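Local coordinates for glycosylation Associate Protein 1 (Streptococcus agalactiae serotype V, PDB 6OYC) that probably works as one component of the Gap123 complex, which acts in glycosylation and secretion by the accessory Sec system, at residues Met1-Pro6 with Glu47-Val52; Gln37-Asp42 with Tyr66-Ser71; Ala277-Arg282 with Val298-Phe303. One frame throughout, in Å; residues are numbered along the deposited sequence.

Overall arrangement
Contacts 1 and 3 are both parallel strand pairs in one seven-stranded sheet, the first inside the sheet and the second at its edge; their centres lie about 17 Å apart. Contact 2 is no strand pair: it joins helix 33-43, which leads from strand 2-5 to strand 48-52 of contact 1, to the loop 66-71. That helix touches both pairs, through Met38, Asp42, Gln37 and Phe41 at contact 1 and through Met40 and Gln37 at contact 3. Contact 3 is buried, whereas contacts 1 and 2 are partly buried. The strand pairs rest on backbone hydrogen bonds with aromatic or aliphatic side chains beside them; contact 2 has one lysine-to-carbonyl bond and a small apolar patch.

Contact 1 (Met1-Pro6 with Glu47-Val52); sequences MFHFIP and ESRLVV
Met1 turns CG in between its backbone N and carbonyl carbon (chi1 80°) and bends again at its sulfur, which brings CE to 3.7 Å from Arg49 CB and over a guanidinium face, toward the rim. The two residues lie at the start of a pair of adjacent parallel strands, Met1 just before strand 2-5 and Arg49 within strand 48-52, linked through helix 33-43 as a beta-alpha-beta unit, in keeping with the GT-B clan. The ladder begins with Phe2 N to Glu47 O, more bent (144° at the hydrogen). Both backbone polar atoms of Arg49 are used: its N donates to Phe2 O, and its O accepts from Phe4 N at 2.8 Å (171°). Val51 N continues to Phe4 O. Strand 229-233 takes the other edge of strand 2-5.

Phe2, Phe4, Ser48 and Leu50 share the face under helix 33-43, where Phe41 meets both phenyl rings edge-to-face. Phe4 CE1 reaches Ser48 CB at 3.7 Å in its own ring plane. On the other face His3 and Arg49 run side by side. Tyr219 OH is hydrogen-bonded to His3 ND1 and Arg49 NE, and Asp228 holds His3 NE2, so both ring nitrogens are engaged. Pro6 CD sits 3.1 Å from Val51 O.

Contact 2 (Gln37-Asp42 with Tyr66-Ser71); sequences QMKMFD and YDLLES
Lys39 and Leu68 bring their CA atoms to 7.6 Å, and three residues on Asp42 and Ser71 come to 8.1 Å, so helix 33-43 runs beside a loop at side-chain distance, with no backbone bond between the two. The loop opens with a Schellman motif that ends helix 59-65, Asp67 being its C-prime residue with a positive phi of 56°, and goes on as a type I beta turn from Leu68 to Ser71 closed by Ser71 N to Leu68 O.

At the Schellman end Asp67 O faces Lys39, whose chain, bent at chi2 and chi3, passes along the Tyr66 carbonyl before NZ donates to Asp67 O at 2.8 Å. The ammonium sits 41° out of the carbonyl plane. Asp67 OD2 lies 4.4 Å from Lys39 NZ, too far for a salt bridge, though its charge probably favours the ammonium there. Tyr66 sends its ring elsewhere, to a hydrogen bond between its OH and Glu414.

Beside the lysine, the two methyls of Leu68 lie along the Met38 chain: CD2 on Met38 CG at 3.7 Å, CD1 on Met38 CE. Met38 in turn touches Leu50 of the sheet, so the patch links loop, helix and strand. Asp42 OD2 approaches Ser71 OG at 2.8 Å, but the angle is too poor for a hydrogen bond.

Contact 3 (Ala277-Arg282 with Val298-Phe303); sequences AIICDR and VHVSPF
Ile279 CB lies 4.0 Å from Val298 O, and its CG2 branch goes on to meet Val300 CG2 at 3.5 Å and Val300 CB. CG1, anti to the carbonyl carbon (chi1 -63°), carries the tip CD1 away from CG2, to where it meets nothing in 298-303. The CG2 methyl also brushes Gln37 NE2 of helix 33-43, and the side chain packs on Ile510 of helix 505-512, which touches Val298 and Val300 as well. Strands 277-280 and 297-299 form a beta-alpha-beta unit with helix 283-292 between them, at the edge of the seven-stranded parallel sheet.

Three backbone bonds hold the pair: Val298 N to Ile278 O at 2.7 Å, the looser Cys280 N to Val298 O at 3.2 Å, and a nearly straight Val300 N to Cys280 O (175° at the hydrogen). Strand 250-255 takes the other edge of strand 277-280.

Beyond the last bond the chains stay close: Asp281 CA makes a CH...O contact with Val300 O at 3.3 Å, and its CB is 4.0 Å from Pro302 CD, the proline being the centre of an inverse gamma turn. The Asp281 carboxylate turns to Ser257. Arg282 takes the N-cap position of helix 283-292 and pairs with Asp284. On the face opposite Ile279, His299 has CG anti to its own N (chi1 167°), which swings the imidazole toward the start of that helix; there Asp281 O lies at the edge of the ring, near its plane, 3.2 Å from His299 CE1.

Contact 1 (Met1-Pro6 with Glu47-Val52)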
ATOM      1  N   MET A   1      12.041  24.114  -0.018  1.00 42.62           N
ATOM      2  CA  MET A   1      11.496  22.817  -0.446  1.00 45.83           C
ATOM      3  C   MET A   1      11.197  21.835   0.699  1.00 42.70           C
ATOM      4  O   MET A   1      11.612  22.030   1.847  1.00 43.88           O
ATOM      5  CB  MET A   1      12.453  22.154  -1.434  1.00 44.76           C
ATOM      6  CG  MET A   1      13.633  21.475  -0.793  1.00 44.32           C
ATOM      7  SD  MET A   1      14.404  20.314  -1.939  1.00 54.72           S
ATOM      8  CE  MET A   1      12.971  19.424  -2.574  1.00 47.09           C
ATOM      9  N   PHE A   2      10.474  20.769   0.375  1.00 43.74           N
ATOM     10  CA  PHE A   2       9.956  19.824   1.362  1.00 43.07           C
ATOM     11  C   PHE A   2      10.514  18.435   1.090  1.00 45.25           C
ATOM     12  O   PHE A   2      10.339  17.896  -0.013  1.00 45.42           O
ATOM     13  CB  PHE A   2       8.428  19.788   1.336  1.00 37.14           C
ATOM     14  CG  PHE A   2       7.792  21.080   1.758  1.00 42.16           C
ATOM     15  CD1 PHE A   2       7.494  21.318   3.091  1.00 40.93           C
ATOM     16  CD2 PHE A   2       7.506  22.067   0.822  1.00 41.17           C
ATOM     17  CE1 PHE A   2       6.918  22.516   3.485  1.00 43.68           C
ATOM     18  CE2 PHE A   2       6.924  23.258   1.203  1.00 40.68           C
ATOM     19  CZ  PHE A   2       6.620  23.486   2.532  1.00 41.30           C
ATOM     20  N   HIS A   3      11.147  17.841   2.111  1.00 37.32           N
ATOM     21  CA  HIS A   3      11.728  16.506   2.022  1.00 35.70           C
ATOM     22  C   HIS A   3      10.809  15.521   2.737  1.00 38.70           C
ATOM     23  O   HIS A   3      10.628  15.611   3.961  1.00 34.78           O
ATOM     24  CB  HIS A   3      13.124  16.487   2.633  1.00 33.73           C
ATOM     25  CG  HIS A   3      13.990  17.611   2.173  1.00 39.03           C
ATOM     26  ND1 HIS A   3      14.973  17.448   1.224  1.00 39.99           N
ATOM     27  CD2 HIS A   3      14.008  18.922   2.517  1.00 39.78           C
ATOM     28  CE1 HIS A   3      15.571  18.606   1.011  1.00 41.73           C
ATOM     29  NE2 HIS A   3      14.999  19.518   1.778  1.00 42.85           N
ATOM     30  N   PHE A   4      10.232  14.584   1.977  1.00 32.25           N
ATOM     31  CA  PHE A   4       9.332  13.585   2.542  1.00 32.76           C
ATOM     32  C   PHE A   4      10.127  12.329   2.859  1.00 35.34           C
ATOM     33  O   PHE A   4      10.891  11.840   2.017  1.00 35.16           O
ATOM     34  CB  PHE A   4       8.190  13.243   1.579  1.00 33.93           C
ATOM     35  CG  PHE A   4       7.109  14.293   1.507  1.00 35.33           C
ATOM     36  CD1 PHE A   4       7.226  15.379   0.635  1.00 38.42           C
ATOM     37  CD2 PHE A   4       5.972  14.189   2.290  1.00 32.58           C
ATOM     38  CE1 PHE A   4       6.226  16.343   0.557  1.00 36.90           C
ATOM     39  CE2 PHE A   4       4.975  15.145   2.219  1.00 35.33           C
ATOM     40  CZ  PHE A   4       5.099  16.222   1.352  1.00 36.04           C
ATOM     41  N   ILE A   5       9.958  11.804   4.067  1.00 33.68           N
ATOM     42  CA  ILE A   5      10.604  10.542   4.408  1.00 30.13           C
ATOM     43  C   ILE A   5       9.499   9.522   4.659  1.00 30.87           C
ATOM     44  O   ILE A   5       8.793   9.628   5.670  1.00 31.37           O
ATOM     45  CB  ILE A   5      11.529  10.679   5.621  1.00 29.92           C
ATOM     46  CG1 ILE A   5      12.606  11.744   5.334  1.00 31.89           C
ATOM     47  CG2 ILE A   5      12.123   9.327   5.973  1.00 30.13           C
ATOM     48  CD1 ILE A   5      13.648  11.844   6.394  1.00 34.56           C
ATOM     49  N   PRO A   6       9.317   8.530   3.777  1.00 29.96           N
ATOM     50  CA  PRO A   6       8.229   7.559   3.933  1.00 30.18           C
ATOM     51  C   PRO A   6       8.604   6.439   4.894  1.00 28.21           C
ATOM     52  O   PRO A   6       9.746   6.314   5.336  1.00 29.43           O
ATOM     53  CB  PRO A   6       8.055   7.005   2.508  1.00 26.99           C
ATOM     54  CG  PRO A   6       9.457   7.014   1.965  1.00 30.42           C
ATOM     55  CD  PRO A   6      10.140   8.247   2.582  1.00 28.12           C
ATOM     56  N   GLU A  47       7.607  22.672  -4.039  1.00 45.28           N
ATOM     57  CA  GLU A  47       8.774  21.890  -4.411  1.00 47.80           C
ATOM     58  C   GLU A  47       9.000  20.821  -3.350  1.00 45.94           C
ATOM     59  O   GLU A  47       9.003  21.117  -2.154  1.00 42.67           O
ATOM     60  CB  GLU A  47       9.996  22.801  -4.534  1.00 46.96           C
ATOM     61  CG  GLU A  47      10.833  22.588  -5.790  1.00 60.02           C
ATOM     62  CD  GLU A  47      10.065  22.851  -7.084  1.00 67.55           C
ATOM     63  OE1 GLU A  47       9.954  21.912  -7.905  1.00 71.42           O
ATOM     64  OE2 GLU A  47       9.580  23.990  -7.289  1.00 72.62           O
ATOM     65  N   SER A  48       9.156  19.571  -3.775  1.00 47.93           N
ATOM     66  CA  SER A  48       9.324  18.519  -2.789  1.00 45.76           C
ATOM     67  C   SER A  48      10.120  17.368  -3.378  1.00 47.46           C
ATOM     68  O   SER A  48      10.234  17.219  -4.596  1.00 48.91           O
ATOM     69  CB  SER A  48       7.977  18.028  -2.260  1.00 40.45           C
ATOM     70  OG  SER A  48       7.185  17.560  -3.312  1.00 46.02           O
ATOM     71  N   ARG A  49      10.676  16.556  -2.487  1.00 41.83           N
ATOM     72  CA  ARG A  49      11.458  15.402  -2.887  1.00 42.87           C
ATOM     73  C   ARG A  49      11.241  14.289  -1.874  1.00 40.17           C
ATOM     74  O   ARG A  49      11.038  14.541  -0.683  1.00 39.33           O
ATOM     75  CB  ARG A  49      12.949  15.749  -2.999  1.00 41.88           C
ATOM     76  CG  ARG A  49      13.838  14.561  -3.273  1.00 39.67           C
ATOM     77  CD  ARG A  49      15.068  14.967  -4.056  1.00 43.40           C
ATOM     78  NE  ARG A  49      15.963  15.742  -3.235  1.00 48.57           N
ATOM     79  CZ  ARG A  49      16.432  16.942  -3.543  1.00 47.24           C
ATOM     80  NH1 ARG A  49      16.109  17.528  -4.690  1.00 43.19           N
ATOM     81  NH2 ARG A  49      17.236  17.550  -2.681  1.00 45.68           N
ATOM     82  N   LEU A  50      11.279  13.054  -2.365  1.00 37.39           N
ATOM     83  CA  LEU A  50      11.155  11.873  -1.527  1.00 35.42           C
ATOM     84  C   LEU A  50      12.541  11.381  -1.123  1.00 33.98           C
ATOM     85  O   LEU A  50      13.471  11.392  -1.930  1.00 36.82           O
ATOM     86  CB  LEU A  50      10.395  10.790  -2.291  1.00 38.97           C
ATOM     87  CG  LEU A  50       9.843   9.572  -1.559  1.00 41.30           C
ATOM     88  CD1 LEU A  50       8.583   9.897  -0.790  1.00 33.51           C
ATOM     89  CD2 LEU A  50       9.581   8.480  -2.603  1.00 43.30           C
ATOM     90  N   VAL A  51      12.683  10.971   0.134  1.00 29.71           N
ATOM     91  CA  VAL A  51      13.962  10.516   0.675  1.00 33.52           C
ATOM     92  C   VAL A  51      13.728   9.101   1.189  1.00 32.77           C
ATOM     93  O   VAL A  51      13.152   8.913   2.271  1.00 31.00           O
ATOM     94  CB  VAL A  51      14.496  11.433   1.789  1.00 35.72           C
ATOM     95  CG1 VAL A  51      15.811  10.909   2.324  1.00 30.82           C
ATOM     96  CG2 VAL A  51      14.636  12.900   1.309  1.00 34.00           C
ATOM     97  N   VAL A  52      14.196   8.109   0.434  1.00 30.23           N
ATOM     98  CA  VAL A  52      13.850   6.704   0.655  1.00 32.33           C
ATOM     99  C   VAL A  52      15.026   6.023   1.330  1.00 29.45           C
ATOM    100  O   VAL A  52      16.125   5.965   0.765  1.00 31.13           O
ATOM    101  CB  VAL A  52      13.492   6.001  -0.666  1.00 29.78           C
ATOM    102  CG1 VAL A  52      13.221   4.508  -0.431  1.00 27.45           C
ATOM    103  CG2 VAL A  52      12.281   6.676  -1.296  1.00 29.73           C
TER

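Contact 2 (Gln37-Asp42 with Tyr66-Ser71)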
ATOM      1  N   GLN A  37       0.047  13.008   1.202  1.00 39.25           N
ATOM      2  CA  GLN A  37       0.612  14.327   1.461  1.00 40.42           C
ATOM      3  C   GLN A  37       1.449  14.820   0.293  1.00 40.00           C
ATOM      4  O   GLN A  37       1.437  16.014  -0.021  1.00 41.86           O
ATOM      5  CB  GLN A  37       1.442  14.304   2.750  1.00 33.76           C
ATOM      6  CG  GLN A  37       0.556  14.194   3.983  1.00 34.84           C
ATOM      7  CD  GLN A  37       1.256  13.610   5.190  1.00 33.86           C
ATOM      8  OE1 GLN A  37       2.488  13.617   5.278  1.00 31.48           O
ATOM      9  NE2 GLN A  37       0.469  13.114   6.140  1.00 31.75           N
ATOM     10  N   MET A  38       2.197  13.933  -0.360  1.00 35.86           N
ATOM     11  CA  MET A  38       2.991  14.431  -1.479  1.00 40.41           C
ATOM     12  C   MET A  38       2.114  14.856  -2.645  1.00 42.83           C
ATOM     13  O   MET A  38       2.459  15.804  -3.360  1.00 43.31           O
ATOM     14  CB  MET A  38       3.981  13.387  -1.955  1.00 38.47           C
ATOM     15  CG  MET A  38       4.875  13.935  -3.053  1.00 50.68           C
ATOM     16  SD  MET A  38       6.497  13.189  -2.949  1.00 60.31           S
ATOM     17  CE  MET A  38       5.999  11.731  -2.045  1.00 38.26           C
ATOM     18  N   LYS A  39       0.989  14.165  -2.852  1.00 40.92           N
ATOM     19  CA  LYS A  39       0.064  14.548  -3.909  1.00 44.49           C
ATOM     20  C   LYS A  39      -0.468  15.955  -3.679  1.00 44.68           C
ATOM     21  O   LYS A  39      -0.489  16.775  -4.600  1.00 45.49           O
ATOM     22  CB  LYS A  39      -1.091  13.543  -3.995  1.00 44.12           C
ATOM     23  CG  LYS A  39      -0.747  12.204  -4.656  1.00 44.86           C
ATOM     24  CD  LYS A  39      -1.122  12.171  -6.148  1.00 47.31           C
ATOM     25  CE  LYS A  39      -0.123  12.958  -6.984  1.00 47.99           C
ATOM     26  NZ  LYS A  39      -0.076  12.588  -8.424  1.00 43.26           N
ATOM     27  N   MET A  40      -0.890  16.259  -2.447  1.00 42.18           N
ATOM     28  CA  MET A  40      -1.499  17.557  -2.191  1.00 44.99           C
ATOM     29  C   MET A  40      -0.465  18.673  -2.170  1.00 45.26           C
ATOM     30  O   MET A  40      -0.781  19.811  -2.543  1.00 44.85           O
ATOM     31  CB  MET A  40      -2.290  17.534  -0.888  1.00 45.53           C
ATOM     32  CG  MET A  40      -1.503  17.183   0.329  1.00 44.69           C
ATOM     33  SD  MET A  40      -2.250  18.004   1.754  1.00 63.84           S
ATOM     34  CE  MET A  40      -3.481  16.836   2.270  1.00 48.16           C
ATOM     35  N   PHE A  41       0.769  18.380  -1.755  1.00 41.63           N
ATOM     36  CA  PHE A  41       1.812  19.380  -1.938  1.00 42.77           C
ATOM     37  C   PHE A  41       2.077  19.614  -3.417  1.00 45.03           C
ATOM     38  O   PHE A  41       2.383  20.742  -3.816  1.00 45.51           O
ATOM     39  CB  PHE A  41       3.090  18.972  -1.203  1.00 40.78           C
ATOM     40  CG  PHE A  41       3.079  19.347   0.245  1.00 40.86           C
ATOM     41  CD1 PHE A  41       2.168  18.769   1.106  1.00 39.14           C
ATOM     42  CD2 PHE A  41       3.937  20.319   0.736  1.00 39.51           C
ATOM     43  CE1 PHE A  41       2.128  19.129   2.435  1.00 42.05           C
ATOM     44  CE2 PHE A  41       3.901  20.689   2.070  1.00 36.91           C
ATOM     45  CZ  PHE A  41       3.007  20.090   2.924  1.00 35.76           C
ATOM     46  N   ASP A  42       1.941  18.565  -4.238  1.00 44.20           N
ATOM     47  CA  ASP A  42       2.067  18.703  -5.688  1.00 48.63           C
ATOM     48  C   ASP A  42       0.938  19.555  -6.258  1.00 48.48           C
ATOM     49  O   ASP A  42       1.186  20.523  -6.988  1.00 48.85           O
ATOM     50  CB  ASP A  42       2.061  17.319  -6.354  1.00 50.56           C
ATOM     51  CG  ASP A  42       3.429  16.651  -6.339  1.00 52.30           C
ATOM     52  OD1 ASP A  42       4.355  17.220  -5.722  1.00 52.88           O
ATOM     53  OD2 ASP A  42       3.577  15.565  -6.946  1.00 52.23           O
ATOM     54  N   TYR A  66       1.282   5.625  -7.993  1.00 31.45           N
ATOM     55  CA  TYR A  66       0.620   6.721  -7.300  1.00 30.63           C
ATOM     56  C   TYR A  66       0.779   8.054  -8.024  1.00 33.18           C
ATOM     57  O   TYR A  66       0.582   9.108  -7.415  1.00 33.93           O
ATOM     58  CB  TYR A  66       1.133   6.805  -5.865  1.00 29.87           C
ATOM     59  CG  TYR A  66       0.861   5.521  -5.115  1.00 32.32           C
ATOM     60  CD1 TYR A  66      -0.401   5.266  -4.585  1.00 29.94           C
ATOM     61  CD2 TYR A  66       1.846   4.536  -4.985  1.00 31.75           C
ATOM     62  CE1 TYR A  66      -0.674   4.084  -3.923  1.00 33.37           C
ATOM     63  CE2 TYR A  66       1.590   3.345  -4.314  1.00 31.56           C
ATOM     64  CZ  TYR A  66       0.319   3.129  -3.778  1.00 34.69           C
ATOM     65  OH  TYR A  66       0.010   1.960  -3.108  1.00 35.82           O
ATOM     66  N   ASP A  67       1.111   8.025  -9.319  1.00 32.69           N
ATOM     67  CA  ASP A  67       1.318   9.250 -10.105  1.00 34.81           C
ATOM     68  C   ASP A  67       2.383  10.139  -9.460  1.00 34.06           C
ATOM     69  O   ASP A  67       2.249  11.366  -9.410  1.00 32.70           O
ATOM     70  CB  ASP A  67       0.013  10.031 -10.297  1.00 35.16           C
ATOM     71  CG  ASP A  67      -1.072   9.219 -10.993  1.00 36.92           C
ATOM     72  OD1 ASP A  67      -0.750   8.347 -11.830  1.00 36.12           O
ATOM     73  OD2 ASP A  67      -2.261   9.450 -10.691  1.00 47.01           O
ATOM     74  N   LEU A  68       3.438   9.509  -8.933  1.00 32.21           N
ATOM     75  CA  LEU A  68       4.536  10.219  -8.291  1.00 34.94           C
ATOM     76  C   LEU A  68       5.884   9.957  -8.944  1.00 30.97           C
ATOM     77  O   LEU A  68       6.897  10.449  -8.451  1.00 33.50           O
ATOM     78  CB  LEU A  68       4.618   9.856  -6.809  1.00 35.18           C
ATOM     79  CG  LEU A  68       3.497  10.394  -5.925  1.00 36.80           C
ATOM     80  CD1 LEU A  68       3.638   9.822  -4.534  1.00 32.20           C
ATOM     81  CD2 LEU A  68       3.548  11.911  -5.902  1.00 39.31           C
ATOM     82  N   LEU A  69       5.928   9.203 -10.043  1.00 33.11           N
ATOM     83  CA  LEU A  69       7.206   8.881 -10.664  1.00 33.33           C
ATOM     84  C   LEU A  69       7.971  10.137 -11.064  1.00 34.01           C
ATOM     85  O   LEU A  69       9.197  10.123 -11.119  1.00 34.99           O
ATOM     86  CB  LEU A  69       6.983   7.989 -11.876  1.00 29.81           C
ATOM     87  CG  LEU A  69       8.242   7.570 -12.633  1.00 35.03           C
ATOM     88  CD1 LEU A  69       9.145   6.765 -11.738  1.00 28.02           C
ATOM     89  CD2 LEU A  69       7.878   6.785 -13.887  1.00 33.55           C
ATOM     90  N   GLU A  70       7.269  11.222 -11.345  1.00 31.58           N
ATOM     91  CA  GLU A  70       7.898  12.465 -11.752  1.00 34.00           C
ATOM     92  C   GLU A  70       8.240  13.354 -10.566  1.00 35.00           C
ATOM     93  O   GLU A  70       8.750  14.455 -10.764  1.00 31.56           O
ATOM     94  CB  GLU A  70       6.971  13.230 -12.722  1.00 30.93           C
ATOM     95  CG  GLU A  70       6.713  12.509 -14.066  1.00 29.74           C
ATOM     96  CD  GLU A  70       5.786  11.301 -13.925  1.00 33.71           C
ATOM     97  OE1 GLU A  70       5.088  11.176 -12.894  1.00 35.05           O
ATOM     98  OE2 GLU A  70       5.773  10.453 -14.836  1.00 34.41           O
ATOM     99  N   SER A  71       7.953  12.915  -9.343  1.00 34.88           N
ATOM    100  CA  SER A  71       8.024  13.823  -8.208  1.00 39.25           C
ATOM    101  C   SER A  71       9.430  14.033  -7.669  1.00 40.01           C
ATOM    102  O   SER A  71       9.625  14.962  -6.878  1.00 47.80           O
ATOM    103  CB  SER A  71       7.113  13.337  -7.080  1.00 41.25           C
ATOM    104  OG  SER A  71       5.836  13.947  -7.188  1.00 44.65           O
TER

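Contact 3 (Ala277-Arg282 with Val298-Phe303)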
ATOM      1  N   ALA A 277       5.060  20.970  13.633  1.00 37.32           N
ATOM      2  CA  ALA A 277       3.640  20.643  13.519  1.00 37.67           C
ATOM      3  C   ALA A 277       3.484  19.132  13.404  1.00 37.71           C
ATOM      4  O   ALA A 277       4.418  18.415  13.025  1.00 34.54           O
ATOM      5  CB  ALA A 277       2.978  21.337  12.320  1.00 36.91           C
ATOM      6  N   ILE A 278       2.288  18.652  13.753  1.00 36.94           N
ATOM      7  CA  ILE A 278       1.950  17.240  13.662  1.00 33.73           C
ATOM      8  C   ILE A 278       0.724  17.098  12.775  1.00 38.30           C
ATOM      9  O   ILE A 278      -0.236  17.863  12.912  1.00 41.48           O
ATOM     10  CB  ILE A 278       1.707  16.616  15.047  1.00 35.75           C
ATOM     11  CG1 ILE A 278       2.981  16.706  15.896  1.00 36.81           C
ATOM     12  CG2 ILE A 278       1.281  15.170  14.904  1.00 30.48           C
ATOM     13  CD1 ILE A 278       2.732  16.657  17.371  1.00 36.48           C
ATOM     14  N   ILE A 279       0.778  16.143  11.850  1.00 35.64           N
ATOM     15  CA  ILE A 279      -0.350  15.747  11.012  1.00 38.09           C
ATOM     16  C   ILE A 279      -0.826  14.376  11.464  1.00 39.28           C
ATOM     17  O   ILE A 279      -0.003  13.488  11.732  1.00 38.85           O
ATOM     18  CB  ILE A 279       0.036  15.663   9.522  1.00 36.50           C
ATOM     19  CG1 ILE A 279       0.459  17.008   8.954  1.00 36.83           C
ATOM     20  CG2 ILE A 279      -1.129  15.078   8.707  1.00 39.67           C
ATOM     21  CD1 ILE A 279       1.192  16.852   7.633  1.00 36.65           C
ATOM     22  N   CYS A 280      -2.143  14.173  11.502  1.00 33.60           N
ATOM     23  CA  CYS A 280      -2.602  12.790  11.515  1.00 40.82           C
ATOM     24  C   CYS A 280      -3.903  12.642  10.745  1.00 38.48           C
ATOM     25  O   CYS A 280      -4.606  13.616  10.446  1.00 40.11           O
ATOM     26  CB  CYS A 280      -2.765  12.231  12.930  1.00 42.66           C
ATOM     27  SG  CYS A 280      -3.700  13.277  13.953  1.00 60.13           S
ATOM     28  N   ASP A 281      -4.196  11.390  10.415  1.00 37.38           N
ATOM     29  CA  ASP A 281      -5.388  11.035   9.664  1.00 38.75           C
ATOM     30  C   ASP A 281      -6.629  10.892  10.541  1.00 41.44           C
ATOM     31  O   ASP A 281      -7.736  10.784  10.005  1.00 43.87           O
ATOM     32  CB  ASP A 281      -5.145   9.728   8.893  1.00 34.29           C
ATOM     33  CG  ASP A 281      -4.855   8.547   9.805  1.00 37.38           C
ATOM     34  OD1 ASP A 281      -4.060   8.688  10.756  1.00 39.67           O
ATOM     35  OD2 ASP A 281      -5.434   7.463   9.589  1.00 40.84           O
ATOM     36  N   ARG A 282      -6.502  10.891  11.861  1.00 40.01           N
ATOM     37  CA  ARG A 282      -7.668  10.593  12.681  1.00 46.58           C
ATOM     38  C   ARG A 282      -7.926  11.688  13.708  1.00 44.66           C
ATOM     39  O   ARG A 282      -6.992  12.249  14.294  1.00 39.57           O
ATOM     40  CB  ARG A 282      -7.514   9.236  13.360  1.00 43.13           C
ATOM     41  CG  ARG A 282      -7.767   8.067  12.402  1.00 39.95           C
ATOM     42  CD  ARG A 282      -7.855   6.784  13.178  1.00 42.89           C
ATOM     43  NE  ARG A 282      -8.949   6.858  14.134  1.00 47.69           N
ATOM     44  CZ  ARG A 282     -10.147   6.331  13.917  1.00 45.89           C
ATOM     45  NH1 ARG A 282     -10.366   5.678  12.787  1.00 41.95           N
ATOM     46  NH2 ARG A 282     -11.111   6.455  14.822  1.00 44.20           N
ATOM     47  N   VAL A 298      -2.683  19.058  13.039  1.00 40.29           N
ATOM     48  CA  VAL A 298      -3.580  19.313  11.919  1.00 42.37           C
ATOM     49  C   VAL A 298      -4.132  17.987  11.403  1.00 46.87           C
ATOM     50  O   VAL A 298      -3.370  17.055  11.100  1.00 41.10           O
ATOM     51  CB  VAL A 298      -2.890  20.089  10.789  1.00 44.65           C
ATOM     52  CG1 VAL A 298      -3.881  20.259   9.614  1.00 45.46           C
ATOM     53  CG2 VAL A 298      -2.398  21.440  11.290  1.00 40.03           C
ATOM     54  N   HIS A 299      -5.457  17.911  11.288  1.00 45.72           N
ATOM     55  CA  HIS A 299      -6.122  16.709  10.812  1.00 43.14           C
ATOM     56  C   HIS A 299      -6.119  16.707   9.289  1.00 41.67           C
ATOM     57  O   HIS A 299      -6.528  17.686   8.655  1.00 41.60           O
ATOM     58  CB  HIS A 299      -7.547  16.641  11.368  1.00 42.12           C
ATOM     59  CG  HIS A 299      -8.426  15.624  10.704  1.00 47.42           C
ATOM     60  ND1 HIS A 299      -8.183  14.265  10.772  1.00 47.30           N
ATOM     61  CD2 HIS A 299      -9.566  15.766   9.987  1.00 44.98           C
ATOM     62  CE1 HIS A 299      -9.127  13.619  10.110  1.00 42.57           C
ATOM     63  NE2 HIS A 299      -9.979  14.506   9.627  1.00 42.61           N
ATOM     64  N   VAL A 300      -5.618  15.623   8.702  1.00 38.33           N
ATOM     65  CA  VAL A 300      -5.548  15.475   7.252  1.00 40.05           C
ATOM     66  C   VAL A 300      -6.211  14.149   6.905  1.00 39.26           C
ATOM     67  O   VAL A 300      -5.626  13.084   7.127  1.00 38.84           O
ATOM     68  CB  VAL A 300      -4.104  15.534   6.726  1.00 42.46           C
ATOM     69  CG1 VAL A 300      -4.033  15.127   5.252  1.00 35.92           C
ATOM     70  CG2 VAL A 300      -3.496  16.943   6.921  1.00 41.47           C
ATOM     71  N   SER A 301      -7.432  14.205   6.376  1.00 37.25           N
ATOM     72  CA  SER A 301      -8.089  12.963   5.990  1.00 41.18           C
ATOM     73  C   SER A 301      -7.402  12.379   4.754  1.00 39.56           C
ATOM     74  O   SER A 301      -6.991  13.119   3.851  1.00 40.92           O
ATOM     75  CB  SER A 301      -9.584  13.167   5.734  1.00 43.92           C
ATOM     76  OG  SER A 301      -9.851  14.440   5.187  1.00 55.47           O
ATOM     77  N   PRO A 302      -7.238  11.073   4.697  1.00 38.71           N
ATOM     78  CA  PRO A 302      -6.347  10.448   3.695  1.00 38.87           C
ATOM     79  C   PRO A 302      -7.012  10.146   2.353  1.00 40.09           C
ATOM     80  O   PRO A 302      -7.095   8.993   1.937  1.00 46.99           O
ATOM     81  CB  PRO A 302      -5.912   9.163   4.412  1.00 39.65           C
ATOM     82  CG  PRO A 302      -7.066   8.822   5.324  1.00 37.13           C
ATOM     83  CD  PRO A 302      -7.644  10.140   5.766  1.00 38.79           C
ATOM     84  N   PHE A 303      -7.430  11.194   1.637  1.00 36.83           N
ATOM     85  CA  PHE A 303      -8.000  11.041   0.300  1.00 38.40           C
ATOM     86  C   PHE A 303      -7.012  10.423  -0.683  1.00 37.57           C
ATOM     87  O   PHE A 303      -5.818  10.745  -0.678  1.00 45.19           O
ATOM     88  CB  PHE A 303      -8.442  12.394  -0.256  1.00 40.08           C
ATOM     89  CG  PHE A 303      -9.539  13.038   0.515  1.00 43.44           C
ATOM     90  CD1 PHE A 303     -10.843  12.562   0.423  1.00 46.90           C
ATOM     91  CD2 PHE A 303      -9.278  14.145   1.325  1.00 48.76           C
ATOM     92  CE1 PHE A 303     -11.870  13.169   1.142  1.00 51.47           C
ATOM     93  CE2 PHE A 303     -10.291  14.761   2.035  1.00 48.01           C
ATOM     94  CZ  PHE A 303     -11.594  14.274   1.944  1.00 51.94           C
TER